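Local atomic coordinates of translation initiation factor eIF2B subunit gamma (Schizosaccharomyces pombe, PDB entry 5B04), a protein that serves as a subunit of the eIF2B complex, which catalyses the exchange of GDP for GTP on the gamma subunit of the translation initiation factor eIF2. Residues S377-N382 / S394-N399; C411-G416 / C428-D433. The protein carries 3 engineered substitutions. All coordinates share one frame; numbering follows the deposited sequence.

Contact 1. Residues S377-N382 / S394-N399; sequences SIIGKN and SILMDN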
ATOM      1  N   SER E 377      35.947 -11.855 -65.759  1.00 76.40           N
ATOM      2  CA  SER E 377      36.930 -10.832 -66.109  1.00 81.89           C
ATOM      3  C   SER E 377      36.361  -9.416 -66.214  1.00 83.71           C
ATOM      4  O   SER E 377      35.263  -9.209 -66.726  1.00 79.72           O
ATOM      5  CB  SER E 377      37.613 -11.200 -67.428  1.00 73.06           C
ATOM      6  OG  SER E 377      38.507 -12.284 -67.250  1.00 83.04           O
ATOM      7  N   ILE E 378      37.133  -8.443 -65.742  1.00 79.71           N
ATOM      8  CA  ILE E 378      36.726  -7.043 -65.794  1.00 82.81           C
ATOM      9  C   ILE E 378      37.347  -6.353 -67.006  1.00 85.22           C
ATOM     10  O   ILE E 378      38.567  -6.359 -67.177  1.00 90.28           O
ATOM     11  CB  ILE E 378      37.114  -6.283 -64.504  1.00 83.74           C
ATOM     12  CG1 ILE E 378      36.158  -6.631 -63.358  1.00 72.94           C
ATOM     13  CG2 ILE E 378      37.094  -4.781 -64.740  1.00 87.07           C
ATOM     14  CD1 ILE E 378      36.388  -7.992 -62.725  1.00 75.86           C
ATOM     15  N   ILE E 379      36.502  -5.766 -67.849  1.00 85.48           N
ATOM     16  CA  ILE E 379      36.963  -5.120 -69.074  1.00 90.91           C
ATOM     17  C   ILE E 379      36.684  -3.618 -69.056  1.00 94.16           C
ATOM     18  O   ILE E 379      35.577  -3.184 -68.740  1.00 79.75           O
ATOM     19  CB  ILE E 379      36.301  -5.744 -70.317  1.00 91.62           C
ATOM     20  CG1 ILE E 379      36.511  -7.260 -70.323  1.00 88.57           C
ATOM     21  CG2 ILE E 379      36.852  -5.120 -71.591  1.00 87.93           C
ATOM     22  CD1 ILE E 379      36.008  -7.946 -71.573  1.00 83.97           C
ATOM     23  N   GLY E 380      37.699  -2.831 -69.407  1.00 98.91           N
ATOM     24  CA  GLY E 380      37.605  -1.383 -69.372  1.00102.01           C
ATOM     25  C   GLY E 380      36.722  -0.771 -70.444  1.00102.47           C
ATOM     26  O   GLY E 380      35.833  -1.427 -70.986  1.00103.56           O
ATOM     27  N   LYS E 381      36.982   0.496 -70.753  1.00105.74           N
ATOM     28  CA  LYS E 381      36.117   1.270 -71.635  1.00109.88           C
ATOM     29  C   LYS E 381      36.619   1.284 -73.081  1.00114.32           C
ATOM     30  O   LYS E 381      37.824   1.282 -73.327  1.00115.88           O
ATOM     31  CB  LYS E 381      35.985   2.700 -71.103  1.00115.32           C
ATOM     32  CG  LYS E 381      34.584   3.280 -71.219  1.00122.22           C
ATOM     33  CD  LYS E 381      34.382   4.501 -70.334  1.00113.20           C
ATOM     34  CE  LYS E 381      35.666   5.292 -70.147  1.00109.63           C
ATOM     35  NZ  LYS E 381      35.533   6.292 -69.053  1.00118.14           N
ATOM     36  N   ASN E 382      35.669   1.325 -74.016  1.00126.05           N
ATOM     37  CA  ASN E 382      35.896   1.234 -75.467  1.00128.85           C
ATOM     38  C   ASN E 382      37.079   0.356 -75.897  1.00126.22           C
ATOM     39  O   ASN E 382      38.021   0.816 -76.544  1.00115.19           O
ATOM     40  CB  ASN E 382      36.020   2.644 -76.077  1.00119.03           C
ATOM     41  CG  ASN E 382      37.208   3.430 -75.549  1.00133.10           C
ATOM     42  OD1 ASN E 382      38.216   3.579 -76.240  1.00133.67           O
ATOM     43  ND2 ASN E 382      37.084   3.964 -74.341  1.00136.45           N
ATOM     44  N   SER E 394      40.853 -12.361 -65.751  1.00 72.40           N
ATOM     45  CA  SER E 394      41.698 -11.255 -66.172  1.00 63.03           C
ATOM     46  C   SER E 394      41.057  -9.899 -65.919  1.00 74.68           C
ATOM     47  O   SER E 394      39.864  -9.800 -65.647  1.00 74.51           O
ATOM     48  CB  SER E 394      42.049 -11.394 -67.653  1.00 74.92           C
ATOM     49  OG  SER E 394      42.886 -12.515 -67.871  1.00 88.18           O
ATOM     50  N   ILE E 395      41.854  -8.855 -65.985  1.00 78.07           N
ATOM     51  CA  ILE E 395      41.332  -7.521 -65.883  1.00 77.31           C
ATOM     52  C   ILE E 395      41.806  -6.698 -67.051  1.00 77.04           C
ATOM     53  O   ILE E 395      42.982  -6.655 -67.337  1.00 71.11           O
ATOM     54  CB  ILE E 395      41.823  -6.863 -64.611  1.00 77.47           C
ATOM     55  CG1 ILE E 395      41.316  -7.624 -63.411  1.00 75.35           C
ATOM     56  CG2 ILE E 395      41.320  -5.451 -64.530  1.00 66.63           C
ATOM     57  CD1 ILE E 395      42.333  -7.679 -62.313  1.00 68.86           C
ATOM     58  N   LEU E 396      40.892  -6.017 -67.713  1.00 71.40           N
ATOM     59  CA  LEU E 396      41.269  -5.194 -68.835  1.00 79.18           C
ATOM     60  C   LEU E 396      40.874  -3.764 -68.631  1.00 86.71           C
ATOM     61  O   LEU E 396      39.729  -3.457 -68.390  1.00 77.77           O
ATOM     62  CB  LEU E 396      40.607  -5.702 -70.091  1.00 86.74           C
ATOM     63  CG  LEU E 396      40.912  -7.133 -70.469  1.00 82.67           C
ATOM     64  CD1 LEU E 396      40.097  -7.474 -71.688  1.00 71.78           C
ATOM     65  CD2 LEU E 396      42.387  -7.260 -70.770  1.00 75.98           C
ATOM     66  N   MET E 397      41.832  -2.883 -68.804  1.00 90.40           N
ATOM     67  CA  MET E 397      41.636  -1.482 -68.571  1.00 84.54           C
ATOM     68  C   MET E 397      41.021  -0.839 -69.785  1.00 94.66           C
ATOM     69  O   MET E 397      40.484  -1.516 -70.629  1.00103.32           O
ATOM     70  CB  MET E 397      42.956  -0.839 -68.249  1.00 80.71           C
ATOM     71  CG  MET E 397      43.786  -1.681 -67.324  1.00 66.07           C
ATOM     72  SD  MET E 397      44.361  -0.654 -65.989  1.00 85.56           S
ATOM     73  CE  MET E 397      45.919  -1.411 -65.616  1.00 67.68           C
ATOM     74  N   ASP E 398      41.018   0.481 -69.822  1.00 99.56           N
ATOM     75  CA  ASP E 398      40.381   1.213 -70.893  1.00101.36           C
ATOM     76  C   ASP E 398      41.040   1.038 -72.238  1.00104.95           C
ATOM     77  O   ASP E 398      42.249   0.935 -72.337  1.00105.40           O
ATOM     78  CB  ASP E 398      40.390   2.692 -70.564  1.00106.72           C
ATOM     79  CG  ASP E 398      40.093   2.957 -69.141  1.00 84.64           C
ATOM     80  OD1 ASP E 398      38.963   2.677 -68.732  1.00 87.93           O
ATOM     81  OD2 ASP E 398      40.986   3.443 -68.434  1.00 84.98           O
ATOM     82  N   ASN E 399      40.219   0.999 -73.274  1.00113.22           N
ATOM     83  CA  ASN E 399      40.673   1.161 -74.646  1.00122.43           C
ATOM     84  C   ASN E 399      41.855   0.311 -75.063  1.00117.30           C
ATOM     85  O   ASN E 399      42.865   0.802 -75.538  1.00104.16           O
ATOM     86  CB  ASN E 399      40.823   2.626 -75.051  1.00118.79           C
ATOM     87  CG  ASN E 399      41.871   3.346 -74.261  1.00113.47           C
ATOM     88  OD1 ASN E 399      42.914   2.796 -73.950  1.00125.56           O
ATOM     89  ND2 ASN E 399      41.603   4.597 -73.945  1.00 97.35           N
TER
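Ser377 and Ser394 sit at matching positions on successive coils of the left-handed parallel beta-helix, at the start of the paired strands 378-379 and 395-396. Ser377 OG accepts a hydrogen bond from Ser394 N at 2.8 Å, nearly straight at 162°. A chi1 of -73° turns this hydroxyl back beside its own backbone N, facing the next coil; an alanine here would probably leave Ser394 N without that acceptor. Ile378 N then donates to Ser394 O at 3.1 Å. Leu396 N and Asn399 N point at Ile378 O and Lys381 O, at distances too short to be trusted in detail. Ile379 and Leu396 lie side by side, CG1 of Ile379 3.8 Å from CD1 of Leu396. On the opposite face Ile378 CG2 meets Ile395 CG2 at 4.3 Å. A side chain at Gly380 would point toward 394-399, where the neighbouring backbone lies close; glycine avoids this. Farther out, Ile385 packs against Ile379 and Leu396, and Ile336 of helix 332-338 covers Ile378 and Ile395. Asn382 and Asn399 both adopt positive phi, which asparagine tolerates better than most residues; their amides run alongside each other with planes 64° apart, CG of Asn382 3.7 Å from CB of Asn399.

Contact 2. Residues C411-G416 / C428-D433; sequences CIVASG and CEIGVD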
ATOM      1  N   CYS E 411      45.342 -12.924 -66.301  1.00 85.13           N
ATOM      2  CA  CYS E 411      46.281 -11.846 -66.600  1.00 91.48           C
ATOM      3  C   CYS E 411      45.772 -10.474 -66.176  1.00 85.35           C
ATOM      4  O   CYS E 411      44.586 -10.289 -65.919  1.00 79.48           O
ATOM      5  CB  CYS E 411      46.601 -11.824 -68.096  1.00 94.26           C
ATOM      6  SG  CYS E 411      47.723 -13.125 -68.642  1.00106.03           S
ATOM      7  N   ILE E 412      46.685  -9.514 -66.098  1.00 84.73           N
ATOM      8  CA  ILE E 412      46.313  -8.121 -65.896  1.00 87.98           C
ATOM      9  C   ILE E 412      46.865  -7.291 -67.045  1.00 91.17           C
ATOM     10  O   ILE E 412      48.079  -7.205 -67.232  1.00100.15           O
ATOM     11  CB  ILE E 412      46.837  -7.564 -64.561  1.00 89.97           C
ATOM     12  CG1 ILE E 412      46.358  -8.427 -63.393  1.00 80.66           C
ATOM     13  CG2 ILE E 412      46.389  -6.121 -64.379  1.00 81.58           C
ATOM     14  CD1 ILE E 412      46.885  -7.973 -62.050  1.00 92.13           C
ATOM     15  N   VAL E 413      45.979  -6.652 -67.789  1.00 84.93           N
ATOM     16  CA  VAL E 413      46.392  -5.889 -68.943  1.00 90.25           C
ATOM     17  C   VAL E 413      46.134  -4.418 -68.779  1.00 93.49           C
ATOM     18  O   VAL E 413      45.011  -4.005 -68.616  1.00 91.09           O
ATOM     19  CB  VAL E 413      45.595  -6.324 -70.161  1.00 94.70           C
ATOM     20  CG1 VAL E 413      46.069  -5.582 -71.384  1.00 94.35           C
ATOM     21  CG2 VAL E 413      45.726  -7.812 -70.365  1.00 94.40           C
ATOM     22  N   ALA E 414      47.185  -3.629 -68.903  1.00 91.78           N
ATOM     23  CA  ALA E 414      47.115  -2.196 -68.712  1.00 82.14           C
ATOM     24  C   ALA E 414      46.404  -1.498 -69.837  1.00 93.13           C
ATOM     25  O   ALA E 414      46.156  -2.103 -70.853  1.00 94.10           O
ATOM     26  CB  ALA E 414      48.505  -1.621 -68.614  1.00 91.70           C
ATOM     27  N   SER E 415      46.006  -0.248 -69.640  1.00101.77           N
ATOM     28  CA  SER E 415      45.302   0.467 -70.699  1.00 98.52           C
ATOM     29  C   SER E 415      46.139   0.841 -71.897  1.00112.76           C
ATOM     30  O   SER E 415      47.345   1.000 -71.786  1.00 97.91           O
ATOM     31  CB  SER E 415      44.599   1.705 -70.158  1.00 88.17           C
ATOM     32  OG  SER E 415      43.927   2.382 -71.207  1.00121.40           O
ATOM     33  N   GLY E 416      45.485   0.969 -73.045  1.00110.45           N
ATOM     34  CA  GLY E 416      46.152   1.190 -74.310  1.00109.30           C
ATOM     35  C   GLY E 416      47.190   0.194 -74.785  1.00125.89           C
ATOM     36  O   GLY E 416      48.227   0.573 -75.305  1.00122.16           O
ATOM     37  N   CYS E 428      50.007 -13.059 -66.547  1.00 87.54           N
ATOM     38  CA  CYS E 428      50.953 -12.078 -67.060  1.00 98.21           C
ATOM     39  C   CYS E 428      50.481 -10.645 -66.911  1.00 93.76           C
ATOM     40  O   CYS E 428      49.341 -10.323 -67.237  1.00 94.52           O
ATOM     41  CB  CYS E 428      51.235 -12.341 -68.532  1.00106.55           C
ATOM     42  SG  CYS E 428      52.290 -13.698 -68.802  1.00 99.39           S
ATOM     43  N   GLU E 429      51.372  -9.783 -66.433  1.00 96.97           N
ATOM     44  CA  GLU E 429      51.080  -8.359 -66.356  1.00 88.94           C
ATOM     45  C   GLU E 429      51.507  -7.656 -67.637  1.00 94.72           C
ATOM     46  O   GLU E 429      52.699  -7.502 -67.906  1.00 95.53           O
ATOM     47  CB  GLU E 429      51.776  -7.720 -65.151  1.00 89.10           C
ATOM     48  CG  GLU E 429      51.128  -8.029 -63.811  1.00 92.35           C
ATOM     49  CD  GLU E 429      51.583  -9.352 -63.232  1.00109.52           C
ATOM     50  OE1 GLU E 429      52.780  -9.682 -63.369  1.00106.83           O
ATOM     51  OE2 GLU E 429      50.745 -10.061 -62.635  1.00118.88           O
ATOM     52  N   ILE E 430      50.528  -7.236 -68.429  1.00100.47           N
ATOM     53  CA  ILE E 430      50.801  -6.501 -69.655  1.00 94.79           C
ATOM     54  C   ILE E 430      50.665  -5.005 -69.403  1.00102.58           C
ATOM     55  O   ILE E 430      49.555  -4.472 -69.346  1.00 93.72           O
ATOM     56  CB  ILE E 430      49.861  -6.927 -70.790  1.00 93.99           C
ATOM     57  CG1 ILE E 430      49.894  -8.446 -70.957  1.00101.52           C
ATOM     58  CG2 ILE E 430      50.245  -6.235 -72.088  1.00115.56           C
ATOM     59  CD1 ILE E 430      48.817  -8.978 -71.865  1.00114.60           C
ATOM     60  N   GLY E 431      51.805  -4.338 -69.255  1.00 96.38           N
ATOM     61  CA  GLY E 431      51.847  -2.935 -68.884  1.00 94.71           C
ATOM     62  C   GLY E 431      51.270  -1.965 -69.896  1.00 95.49           C
ATOM     63  O   GLY E 431      50.590  -2.359 -70.843  1.00 99.57           O
ATOM     64  N   VAL E 432      51.553  -0.683 -69.692  1.00102.13           N
ATOM     65  CA  VAL E 432      50.949   0.374 -70.493  1.00111.15           C
ATOM     66  C   VAL E 432      51.664   0.599 -71.821  1.00122.10           C
ATOM     67  O   VAL E 432      52.894   0.679 -71.877  1.00126.59           O
ATOM     68  CB  VAL E 432      50.921   1.710 -69.725  1.00107.55           C
ATOM     69  CG1 VAL E 432      50.110   2.745 -70.490  1.00 97.98           C
ATOM     70  CG2 VAL E 432      50.344   1.507 -68.333  1.00120.80           C
ATOM     71  N   ASP E 433      50.869   0.681 -72.883  1.00111.81           N
ATOM     72  CA  ASP E 433      51.333   1.074 -74.209  1.00111.36           C
ATOM     73  C   ASP E 433      52.335   0.104 -74.844  1.00130.94           C
ATOM     74  O   ASP E 433      52.969   0.443 -75.841  1.00126.91           O
ATOM     75  CB  ASP E 433      51.933   2.486 -74.152  1.00110.08           C
ATOM     76  CG  ASP E 433      50.887   3.551 -73.857  1.00110.07           C
ATOM     77  OD1 ASP E 433      49.744   3.408 -74.339  1.00 94.18           O
ATOM     78  OD2 ASP E 433      51.203   4.524 -73.139  1.00119.10           O
TER
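Two neighbouring coils of the left-handed parallel beta-helix meet here, strand 412-413 beside strand 429-430, with Cys411 next to Cys428 and Val413 next to Ile430. Ile412 is held through both its N and its O: the N donates to Cys428 O at 3.0 Å, while the O accepts Ile430 N at 2.7 Å. Ala414 N continues the pattern by donating to Ile430 O. Just before the strand, the thiol of Cys411 faces the next coil, where its SG takes a weak hydrogen bond from Cys428 N and packs 3.6 Å from Cys428 CB. Val413 and Ile430 run alongside each other; chi1 of -177° in Val413 holds CG2 beside the backbone N, where it touches Ile430 CD1 at 3.6 Å. Leu425 packs on both Ile430 and Cys411. Ile412 and Glu429 share the other face, the glutamate bordering Pro53. Past the strands, Ala414 CB meets Val432 CG2 at 3.6 Å, and Gly416 fits its positive phi without a side chain. With thiols and branched hydrocarbons at the interface, the backbone carries most of the polar bonding, and the side chains contribute mainly apolar packing.

Overall arrangement
The two contacts are repeats of one arrangement, four successive coils in series, and strands 395-396 and 412-413 join them into a single parallel sheet. Contact 1 is the more buried, lying against helix 332-338, whereas contact 2 includes strand 429-430, outermost within this chain, where Glu429 is partly exposed. At equivalent positions the serines of contact 1 give way to cysteines in contact 2, so a firm hydroxyl bond is replaced by a weak thiol one. Besides backbone bonds and Met397 packing on Ser415, side-chain hydrogen bonds join the contacts: probably Ser394 OG with Cys411 N and Asp398 O with Ser415 OG, and weakly Asn399 OD1 with Gly416 N. Both strand faces of contact 1 are aliphatic; in contact 2 Glu429 shares one with Ile412.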